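PDB 1JC9: techylectin-5A, which recognises acetyl group-containing substances on cell surfaces as a lectin of horseshoe crab innate immunity, agglutinating human erythrocytes and both Gram-positive and Gram-negative bacteria. Local coordinates for residues Thr90-Arg95 with Val255-Arg260; Asp151-Ile156 with Ser177-Asn182; His190-Ile195 with Gly213-Arg218. One frame throughout, in Å; residues are numbered along the deposited sequence.

Contact 1: residues Thr90-Arg95 with Val255-Arg260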
loop_
_atom_site.group_PDB
_atom_site.type_symbol
_atom_site.label_atom_id
_atom_site.label_comp_id
_atom_site.label_asym_id
_atom_site.label_seq_id
_atom_site.Cartn_x
_atom_site.Cartn_y
_atom_site.Cartn_z
ATOM N N THR A 90 10.472 -3.197 -2.696
ATOM C CA THR A 90 10.096 -3.771 -1.409
ATOM C C THR A 90 8.579 -3.662 -1.388
ATOM O O THR A 90 8.033 -2.563 -1.452
ATOM C CB THR A 90 10.681 -2.972 -0.225
ATOM O OG1 THR A 90 12.108 -2.955 -0.324
ATOM C CG2 THR A 90 10.282 -3.605 1.101
ATOM N N VAL A 91 7.896 -4.796 -1.319
ATOM C CA VAL A 91 6.440 -4.784 -1.329
ATOM C C VAL A 91 5.899 -4.467 0.057
ATOM O O VAL A 91 6.332 -5.061 1.045
ATOM C CB VAL A 91 5.885 -6.143 -1.820
ATOM C CG1 VAL A 91 4.365 -6.096 -1.893
ATOM C CG2 VAL A 91 6.471 -6.474 -3.193
ATOM N N ILE A 92 4.961 -3.524 0.132
ATOM C CA ILE A 92 4.389 -3.144 1.416
ATOM C C ILE A 92 2.917 -3.512 1.560
ATOM O O ILE A 92 2.361 -3.413 2.652
ATOM C CB ILE A 92 4.553 -1.620 1.689
ATOM C CG1 ILE A 92 3.744 -0.806 0.679
ATOM C CG2 ILE A 92 6.028 -1.234 1.629
ATOM C CD1 ILE A 92 3.755 0.697 0.959
ATOM N N GLN A 93 2.286 -3.936 0.466
ATOM C CA GLN A 93 0.875 -4.327 0.495
ATOM C C GLN A 93 0.527 -5.188 -0.709
ATOM O O GLN A 93 1.084 -5.006 -1.790
ATOM C CB GLN A 93 -0.041 -3.091 0.494
ATOM C CG GLN A 93 -1.540 -3.422 0.644
ATOM C CD GLN A 93 -2.306 -3.460 -0.680
ATOM O OE1 GLN A 93 -1.743 -3.741 -1.738
ATOM N NE2 GLN A 93 -3.606 -3.185 -0.616
ATOM N N ARG A 94 -0.388 -6.134 -0.515
ATOM C CA ARG A 94 -0.843 -6.993 -1.603
ATOM C C ARG A 94 -2.241 -7.538 -1.336
ATOM O O ARG A 94 -2.572 -7.896 -0.209
ATOM C CB ARG A 94 0.108 -8.177 -1.826
ATOM C CG ARG A 94 -0.331 -9.064 -2.998
ATOM C CD ARG A 94 0.509 -10.330 -3.153
ATOM N NE ARG A 94 1.906 -10.059 -3.498
ATOM C CZ ARG A 94 2.939 -10.376 -2.722
ATOM N NH1 ARG A 94 2.735 -10.975 -1.554
ATOM N NH2 ARG A 94 4.176 -10.101 -3.114
ATOM N N ARG A 95 -3.056 -7.580 -2.388
ATOM C CA ARG A 95 -4.410 -8.122 -2.322
ATOM C C ARG A 95 -4.483 -9.183 -3.418
ATOM O O ARG A 95 -3.940 -8.999 -4.508
ATOM C CB ARG A 95 -5.470 -7.043 -2.594
ATOM C CG ARG A 95 -5.480 -5.873 -1.617
ATOM C CD ARG A 95 -5.560 -6.332 -0.164
ATOM N NE ARG A 95 -6.806 -7.016 0.181
ATOM C CZ ARG A 95 -7.966 -6.407 0.419
ATOM N NH1 ARG A 95 -8.069 -5.080 0.347
ATOM N NH2 ARG A 95 -9.023 -7.127 0.771
ATOM N N VAL A 255 -3.778 -6.449 -6.575
ATOM C CA VAL A 255 -3.071 -5.174 -6.515
ATOM C C VAL A 255 -1.854 -5.315 -5.603
ATOM O O VAL A 255 -1.801 -6.212 -4.761
ATOM C CB VAL A 255 -3.966 -4.024 -5.961
ATOM C CG1 VAL A 255 -5.255 -3.927 -6.757
ATOM C CG2 VAL A 255 -4.264 -4.247 -4.496
ATOM N N GLU A 256 -0.874 -4.439 -5.794
ATOM C CA GLU A 256 0.334 -4.434 -4.976
ATOM C C GLU A 256 0.866 -3.018 -4.878
ATOM O O GLU A 256 0.801 -2.254 -5.839
ATOM C CB GLU A 256 1.446 -5.300 -5.581
ATOM C CG GLU A 256 1.179 -6.788 -5.668
ATOM C CD GLU A 256 2.417 -7.554 -6.103
ATOM O OE1 GLU A 256 3.273 -6.959 -6.793
ATOM O OE2 GLU A 256 2.536 -8.749 -5.764
ATOM N N MET A 257 1.385 -2.678 -3.703
ATOM C CA MET A 257 1.990 -1.378 -3.458
ATOM C C MET A 257 3.431 -1.732 -3.102
ATOM O O MET A 257 3.671 -2.599 -2.261
ATOM C CB MET A 257 1.285 -0.675 -2.297
ATOM C CG MET A 257 -0.156 -0.281 -2.625
ATOM S SD MET A 257 -1.127 0.205 -1.183
ATOM C CE MET A 257 -0.252 1.689 -0.674
ATOM N N LYS A 258 4.390 -1.085 -3.757
ATOM C CA LYS A 258 5.797 -1.383 -3.518
ATOM C C LYS A 258 6.661 -0.137 -3.658
ATOM O O LYS A 258 6.343 0.766 -4.440
ATOM C CB LYS A 258 6.254 -2.457 -4.508
ATOM C CG LYS A 258 6.043 -2.056 -5.969
ATOM C CD LYS A 258 6.155 -3.235 -6.933
ATOM C CE LYS A 258 4.964 -4.164 -6.806
ATOM N NZ LYS A 258 4.972 -5.230 -7.844
ATOM N N ILE A 259 7.762 -0.096 -2.909
ATOM C CA ILE A 259 8.654 1.055 -2.948
ATOM C C ILE A 259 10.080 0.721 -3.384
ATOM O O ILE A 259 10.542 -0.410 -3.235
ATOM C CB ILE A 259 8.659 1.786 -1.569
ATOM C CG1 ILE A 259 9.001 0.825 -0.428
ATOM C CG2 ILE A 259 7.271 2.342 -1.282
ATOM C CD1 ILE A 259 10.432 0.413 -0.367
ATOM N N ARG A 260 10.761 1.714 -3.949
ATOM C CA ARG A 260 12.141 1.568 -4.421
ATOM C C ARG A 260 12.786 2.946 -4.342
ATOM O O ARG A 260 12.133 3.952 -4.607
ATOM C CB ARG A 260 12.165 1.073 -5.873
ATOM C CG ARG A 260 13.556 0.776 -6.415
ATOM C CD ARG A 260 13.500 0.033 -7.747
ATOM N NE ARG A 260 13.136 0.893 -8.870
ATOM C CZ ARG A 260 12.999 0.457 -10.120
ATOM N NH1 ARG A 260 13.192 -0.827 -10.402
ATOM N NH2 ARG A 260 12.678 1.302 -11.092
HETATM O O HOH W 1 13.295 -1.149 -2.223
HETATM O O HOH W 2 5.395 -9.271 -5.751
#

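Contact 2: residues Asp151-Ile156 with Ser177-Asn182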
loop_
_atom_site.group_PDB
_atom_site.type_symbol
_atom_site.label_atom_id
_atom_site.label_comp_id
_atom_site.label_asym_id
_atom_site.label_seq_id
_atom_site.Cartn_x
_atom_site.Cartn_y
_atom_site.Cartn_z
ATOM N N ASP A 151 -5.760 -7.777 -17.559
ATOM C CA ASP A 151 -5.156 -6.574 -18.117
ATOM C C ASP A 151 -4.496 -5.842 -16.939
ATOM O O ASP A 151 -4.888 -6.041 -15.787
ATOM C CB ASP A 151 -6.230 -5.702 -18.778
ATOM C CG ASP A 151 -5.643 -4.520 -19.530
ATOM O OD1 ASP A 151 -4.484 -4.617 -19.991
ATOM O OD2 ASP A 151 -6.346 -3.497 -19.675
ATOM N N THR A 152 -3.499 -5.004 -17.213
ATOM C CA THR A 152 -2.805 -4.305 -16.134
ATOM C C THR A 152 -2.529 -2.826 -16.370
ATOM O O THR A 152 -2.468 -2.357 -17.503
ATOM C CB THR A 152 -1.453 -4.972 -15.827
ATOM O OG1 THR A 152 -0.587 -4.829 -16.959
ATOM C CG2 THR A 152 -1.636 -6.448 -15.532
ATOM N N ARG A 153 -2.361 -2.102 -15.268
ATOM C CA ARG A 153 -2.055 -0.675 -15.287
ATOM C C ARG A 153 -1.149 -0.427 -14.084
ATOM O O ARG A 153 -1.112 -1.234 -13.159
ATOM C CB ARG A 153 -3.332 0.158 -15.147
ATOM C CG ARG A 153 -4.300 0.052 -16.321
ATOM C CD ARG A 153 -3.788 0.776 -17.567
ATOM N NE ARG A 153 -4.825 0.862 -18.596
ATOM C CZ ARG A 153 -5.243 -0.163 -19.335
ATOM N NH1 ARG A 153 -4.710 -1.370 -19.176
ATOM N NH2 ARG A 153 -6.217 0.015 -20.220
ATOM N N TYR A 154 -0.409 0.675 -14.101
ATOM C CA TYR A 154 0.470 1.003 -12.989
ATOM C C TYR A 154 0.480 2.510 -12.799
ATOM O O TYR A 154 0.100 3.266 -13.699
ATOM C CB TYR A 154 1.905 0.509 -13.251
ATOM C CG TYR A 154 2.654 1.331 -14.276
ATOM C CD1 TYR A 154 2.349 1.238 -15.632
ATOM C CD2 TYR A 154 3.618 2.258 -13.884
ATOM C CE1 TYR A 154 2.984 2.056 -16.576
ATOM C CE2 TYR A 154 4.257 3.082 -14.817
ATOM C CZ TYR A 154 3.932 2.975 -16.161
ATOM O OH TYR A 154 4.544 3.799 -17.084
ATOM N N ALA A 155 0.903 2.939 -11.615
ATOM C CA ALA A 155 0.996 4.353 -11.283
ATOM C C ALA A 155 2.223 4.499 -10.399
ATOM O O ALA A 155 2.476 3.663 -9.530
ATOM C CB ALA A 155 -0.245 4.807 -10.537
ATOM N N ILE A 156 2.988 5.551 -10.641
ATOM C CA ILE A 156 4.192 5.821 -9.878
ATOM C C ILE A 156 4.044 7.195 -9.241
ATOM O O ILE A 156 3.534 8.117 -9.872
ATOM C CB ILE A 156 5.447 5.873 -10.793
ATOM C CG1 ILE A 156 5.582 4.578 -11.600
ATOM C CG2 ILE A 156 6.697 6.125 -9.952
ATOM C CD1 ILE A 156 5.982 3.385 -10.788
ATOM N N SER A 177 2.957 9.603 -12.501
ATOM C CA SER A 177 3.321 9.188 -13.846
ATOM C C SER A 177 2.810 7.756 -13.955
ATOM O O SER A 177 2.728 7.052 -12.946
ATOM C CB SER A 177 4.839 9.261 -14.069
ATOM O OG SER A 177 5.524 8.255 -13.356
ATOM N N GLY A 178 2.433 7.341 -15.160
ATOM C CA GLY A 178 1.921 5.997 -15.353
ATOM C C GLY A 178 0.683 6.003 -16.234
ATOM O O GLY A 178 0.368 7.020 -16.849
ATOM N N ASP A 179 -0.030 4.881 -16.287
ATOM C CA ASP A 179 -1.228 4.790 -17.119
ATOM C C ASP A 179 -2.493 4.330 -16.396
ATOM O O ASP A 179 -3.506 4.064 -17.035
ATOM C CB ASP A 179 -0.971 3.862 -18.314
ATOM C CG ASP A 179 -0.538 2.471 -17.893
ATOM O OD1 ASP A 179 -0.727 2.112 -16.709
ATOM O OD2 ASP A 179 -0.013 1.730 -18.750
ATOM N N ALA A 180 -2.449 4.239 -15.073
ATOM C CA ALA A 180 -3.623 3.799 -14.323
ATOM C C ALA A 180 -4.577 4.947 -14.030
ATOM O O ALA A 180 -5.752 4.729 -13.743
ATOM C CB ALA A 180 -3.193 3.150 -13.013
ATOM N N GLY A 181 -4.065 6.171 -14.119
ATOM C CA GLY A 181 -4.869 7.337 -13.804
ATOM C C GLY A 181 -4.452 7.766 -12.407
ATOM O O GLY A 181 -4.139 6.924 -11.562
ATOM N N ASN A 182 -4.447 9.067 -12.150
ATOM C CA ASN A 182 -4.029 9.591 -10.857
ATOM C C ASN A 182 -5.132 9.561 -9.800
ATOM O O ASN A 182 -5.771 10.577 -9.540
ATOM C CB ASN A 182 -3.531 11.024 -11.041
ATOM C CG ASN A 182 -2.904 11.591 -9.788
ATOM O OD1 ASN A 182 -2.796 10.911 -8.767
ATOM N ND2 ASN A 182 -2.479 12.846 -9.859
HETATM O O HOH W 3 -5.948 3.234 -18.623
#

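Contact 3: residues His190-Ile195 with Gly213-Arg218. With NAG (2-acetamido-2-deoxy-beta-D-glucopyranose), chain B.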
loop_
_atom_site.group_PDB
_atom_site.type_symbol
_atom_site.label_atom_id
_atom_site.label_comp_id
_atom_site.label_asym_id
_atom_site.label_seq_id
_atom_site.Cartn_x
_atom_site.Cartn_y
_atom_site.Cartn_z
ATOM N N HIS A 190 -3.137 13.746 3.934
ATOM C CA HIS A 190 -4.217 13.334 4.824
ATOM C C HIS A 190 -3.767 12.338 5.884
ATOM O O HIS A 190 -2.783 11.618 5.693
ATOM C CB HIS A 190 -5.361 12.740 3.997
ATOM C CG HIS A 190 -6.141 13.768 3.241
ATOM N ND1 HIS A 190 -7.207 14.444 3.791
ATOM C CD2 HIS A 190 -5.968 14.287 2.001
ATOM C CE1 HIS A 190 -7.657 15.335 2.928
ATOM N NE2 HIS A 190 -6.921 15.261 1.833
ATOM N N ASN A 191 -4.485 12.305 7.005
ATOM C CA ASN A 191 -4.162 11.382 8.090
ATOM C C ASN A 191 -4.635 9.994 7.700
ATOM O O ASN A 191 -5.411 9.832 6.761
ATOM C CB ASN A 191 -4.886 11.763 9.387
ATOM C CG ASN A 191 -4.739 13.222 9.736
ATOM O OD1 ASN A 191 -3.623 13.701 9.931
ATOM N ND2 ASN A 191 -5.876 13.918 9.799
ATOM N N PHE A 192 -4.169 8.992 8.431
ATOM C CA PHE A 192 -4.589 7.627 8.182
ATOM C C PHE A 192 -5.820 7.423 9.062
ATOM O O PHE A 192 -5.858 7.920 10.188
ATOM C CB PHE A 192 -3.494 6.652 8.611
ATOM C CG PHE A 192 -3.677 5.264 8.075
ATOM C CD1 PHE A 192 -3.317 4.960 6.763
ATOM C CD2 PHE A 192 -4.201 4.254 8.879
ATOM C CE1 PHE A 192 -3.473 3.671 6.257
ATOM C CE2 PHE A 192 -4.362 2.959 8.384
ATOM C CZ PHE A 192 -3.995 2.668 7.068
ATOM N N SER A 193 -6.830 6.722 8.553
ATOM C CA SER A 193 -8.035 6.450 9.339
ATOM C C SER A 193 -8.356 4.959 9.333
ATOM O O SER A 193 -8.010 4.242 8.393
ATOM C CB SER A 193 -9.246 7.210 8.788
ATOM O OG SER A 193 -9.133 8.607 8.982
ATOM N N THR A 194 -9.017 4.501 10.389
ATOM C CA THR A 194 -9.420 3.104 10.509
ATOM C C THR A 194 -10.831 3.071 11.090
ATOM O O THR A 194 -11.347 4.097 11.535
ATOM C CB THR A 194 -8.469 2.313 11.430
ATOM O OG1 THR A 194 -8.347 2.991 12.688
ATOM C CG2 THR A 194 -7.089 2.175 10.783
ATOM N N ILE A 195 -11.452 1.898 11.088
ATOM C CA ILE A 195 -12.805 1.760 11.601
ATOM C C ILE A 195 -12.994 2.303 13.012
ATOM O O ILE A 195 -14.085 2.751 13.363
ATOM C CB ILE A 195 -13.256 0.289 11.575
ATOM C CG1 ILE A 195 -12.284 -0.573 12.379
ATOM C CG2 ILE A 195 -13.321 -0.197 10.136
ATOM C CD1 ILE A 195 -12.630 -2.048 12.362
ATOM N N GLY A 213 -8.449 0.721 5.938
ATOM C CA GLY A 213 -7.561 1.576 6.697
ATOM C C GLY A 213 -6.875 2.321 5.566
ATOM O O GLY A 213 -6.169 1.707 4.764
ATOM N N TRP A 214 -7.066 3.632 5.488
ATOM C CA TRP A 214 -6.500 4.388 4.378
ATOM C C TRP A 214 -6.381 5.856 4.757
ATOM O O TRP A 214 -6.878 6.276 5.805
ATOM C CB TRP A 214 -7.448 4.226 3.181
ATOM C CG TRP A 214 -6.866 4.488 1.819
ATOM C CD1 TRP A 214 -7.198 5.506 0.965
ATOM C CD2 TRP A 214 -5.908 3.681 1.125
ATOM N NE1 TRP A 214 -6.508 5.377 -0.218
ATOM C CE2 TRP A 214 -5.709 4.266 -0.147
ATOM C CE3 TRP A 214 -5.198 2.517 1.455
ATOM C CZ2 TRP A 214 -4.829 3.726 -1.091
ATOM C CZ3 TRP A 214 -4.321 1.981 0.514
ATOM C CH2 TRP A 214 -4.146 2.586 -0.742
ATOM N N TRP A 215 -5.720 6.635 3.903
ATOM C CA TRP A 215 -5.566 8.070 4.130
ATOM C C TRP A 215 -6.798 8.737 3.514
ATOM O O TRP A 215 -6.699 9.499 2.552
ATOM C CB TRP A 215 -4.287 8.576 3.453
ATOM C CG TRP A 215 -3.024 7.973 4.013
ATOM C CD1 TRP A 215 -2.306 8.418 5.089
ATOM C CD2 TRP A 215 -2.363 6.783 3.553
ATOM N NE1 TRP A 215 -1.242 7.580 5.328
ATOM C CE2 TRP A 215 -1.253 6.569 4.401
ATOM C CE3 TRP A 215 -2.603 5.879 2.509
ATOM C CZ2 TRP A 215 -0.381 5.485 4.237
ATOM C CZ3 TRP A 215 -1.737 4.799 2.346
ATOM C CH2 TRP A 215 -0.639 4.614 3.208
ATOM N N TYR A 216 -7.959 8.433 4.078
ATOM C CA TYR A 216 -9.227 8.961 3.592
ATOM C C TYR A 216 -9.361 10.477 3.627
ATOM O O TYR A 216 -8.891 11.139 4.556
ATOM C CB TYR A 216 -10.383 8.338 4.376
ATOM C CG TYR A 216 -10.614 6.874 4.080
ATOM C CD1 TYR A 216 -11.001 6.456 2.804
ATOM C CD2 TYR A 216 -10.481 5.907 5.078
ATOM C CE1 TYR A 216 -11.255 5.116 2.529
ATOM C CE2 TYR A 216 -10.731 4.560 4.813
ATOM C CZ TYR A 216 -11.121 4.178 3.534
ATOM O OH TYR A 216 -11.390 2.859 3.257
ATOM N N ASP A 217 -10.021 11.006 2.601
ATOM C CA ASP A 217 -10.268 12.438 2.458
ATOM C C ASP A 217 -11.765 12.696 2.633
ATOM O O ASP A 217 -12.237 12.884 3.754
ATOM C CB ASP A 217 -9.825 12.911 1.070
ATOM C CG ASP A 217 -10.014 14.402 0.871
ATOM O OD1 ASP A 217 -9.806 14.876 -0.269
ATOM O OD2 ASP A 217 -10.364 15.100 1.851
ATOM N N ARG A 218 -12.504 12.680 1.522
ATOM C CA ARG A 218 -13.950 12.916 1.526
ATOM C C ARG A 218 -14.690 12.171 0.406
ATOM O O ARG A 218 -15.473 12.793 -0.309
ATOM C CB ARG A 218 -14.239 14.404 1.334
ATOM C CG ARG A 218 -13.911 15.324 2.483
ATOM C CD ARG A 218 -13.888 16.759 1.959
ATOM N NE ARG A 218 -14.216 17.755 2.977
ATOM C CZ ARG A 218 -15.434 17.939 3.479
ATOM N NH1 ARG A 218 -16.452 17.193 3.059
ATOM N NH2 ARG A 218 -15.640 18.874 4.396
HETATM C C1 NAG B . -16.369 11.453 -4.536
HETATM C C2 NAG B . -17.000 10.787 -3.225
HETATM C C3 NAG B . -18.484 11.300 -3.081
HETATM C C4 NAG B . -18.391 12.797 -2.888
HETATM C C5 NAG B . -17.707 13.419 -4.158
HETATM C C6 NAG B . -17.546 14.936 -4.031
HETATM C C7 NAG B . -16.161 8.632 -2.527
HETATM C C8 NAG B . -16.092 7.138 -2.607
HETATM N N2 NAG B . -16.997 9.324 -3.382
HETATM O O1 NAG B . -14.984 11.050 -4.777
HETATM O O3 NAG B . -19.104 10.747 -1.921
HETATM O O4 NAG B . -19.743 13.359 -2.732
HETATM O O5 NAG B . -16.363 12.895 -4.394
HETATM O O6 NAG B . -16.898 15.310 -5.287
HETATM O O7 NAG B . -15.443 9.202 -1.669
HETATM O O HOH W 4 -7.689 16.414 -0.601
HETATM O O HOH W 5 -8.138 9.943 6.968
#

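Contact 1: residues Thr90-Arg95 with Val255-Arg260
Arg94 and Glu256 run side by side on one face of a two-stranded antiparallel pairing, both side chains pointing the same way. The guanidinium edge does the work: Arg94 NE lies 2.7 Å from Glu256 OE2, the N-H aimed almost straight at it (174°), and the oxygen is met on its anti side, somewhat out of the carboxylate plane, with the two planes 53° apart. A water joins Arg94 NH2 to the same OE2. The other carboxylate oxygen, Glu256 OE1, receives Lys258 NZ at 2.6 Å, and that ammonium also pairs with Asp81 and Asp144, so the charges form a network across the central sheet of the fibrinogen-like domain. Between Val91 and Gln93 the register slips by one residue in a classic beta bulge: Ile92 N bonds to Met257 O at 2.9 Å, while Gln93 N reaches that oxygen only weakly. On the opposite face from the salt bridges, Met257 SD rests 3.9 Å from Gln93 CB. Gln93 turns its NE2 to Asn225, whereas its buried OE1 finds no polar partner. Further along, Ile259 CG1 sits between backbone N and carbonyl carbon (chi1 55°); this torsion, with the further bend at chi2, brings CD1 alongside Thr90, a tight 3.4 Å from Thr90 CB.

Contact 2: residues Asp151-Ile156 with Ser177-Asn182
An antiparallel strand pair that opens into a loop joins Arg153, Tyr154 and Ile156 of strand 152-162 to Ser177-Ala180, at one side of the sheet of the fibrinogen-like domain. Ladder pairing is regular at Ile156, whose N bonds to Ser177 O at 2.8 Å. Beyond Gly178 the segment 177-182 leaves strand geometry, and a side chain takes over the pairing: Asp179 OD1 accepts the N-H of Tyr154 at 3.0 Å, nearly along its own C-O axis. Tyr154 O in turn receives Asp179 N at 3.1 Å and, weakly, Ala180 N. With chi1 at 74°, Tyr154 CG stands between its backbone N and carbonyl carbon, which folds the ring back over Gly178 and Asp179. Gly178 CA lies over one ring face, 4.1 Å from the centroid, as a CH-pi contact, and the Asp179 carboxylate is turned 68° from the ring plane. Ala180 CB meets Arg153 CB at 3.7 Å, beside Tyr154 O. The Arg153 chain bends at chi2 and crosses Asp179 at about a right angle; its NH1 is held by Asp151 OD2 and Thr152 O, while NE donates to a water, 2.6 Å away, that in turn donates to Asp179 O.

Contact 3: residues His190-Ile195 with Gly213-Arg218
Phe192 meets Trp215 where two irregular loops of the fibrinogen-like domain run antiparallel, joined by a single beta bridge between Ser193 and Trp214. The Phe192 side chain can be followed outward. CB lies 4.1 Å from Trp215 NE1; CG is anti to the backbone N (chi1 -165°), which carries the ring across the opposing loop. CD1 then settles over the indole face, 3.5 Å from Trp215 CE2, making a T-shaped stack with Phe192 as the edge and the planes 78° apart. Next round the ring, CE1 touches Trp214 CA, CZ at the tip reaches Gly213 C at 3.3 Å, and CE2 lies against the same glycine, while Trp214 N sits over one ring face, toward its rim. The bridge fixes the backbones beside this ring: Ser193 N donates to Trp214 O at 2.8 Å, and Trp214 N returns a bond to Ser193 O. Trp215 is the centre of an inverse gamma turn, and its NE1 is hydrogen-bonded to Tyr169 O, which would help to fix the rotation of the indole. A water donates to both Asn191 O and Tyr216 O and accepts from Ser193 OG, which is also hydrogen-bonded to His199 N. The turn leads through Asp217 to Arg218 of the N-acetylglucosamine pocket. At that end Asp217 CB lies over one face of the His190 ring, 3.9 Å from its centroid, and a second water spans the pair, 2.8 Å from His190 NE2 and donating to Asp217 OD1.

Overall arrangement
All three contacts lie within one fibrinogen-like domain. Contact 1 closes the long chain loop in which contacts 2 and 3 are nested one after the other. Contacts 1 and 2 reach the same sheet, with centres 14 Å apart and no direct touch. Contact 3 meets contact 1 through Met257 SD, which packs 3.9 Å from Trp214 CH2, so the sheet touches the loop that leads on to the pocket residue Arg218; contacts 2 and 3 remain about 10 Å apart at their nearest atoms. Contact 2 lies away from the sites, and the Arg95 side chain of contact 1 is about 11 Å from those of Tyr210 and His220. Only contact 3 contributes a pocket residue, and its Ser193 side chain is about 7 Å from the bound calcium ion.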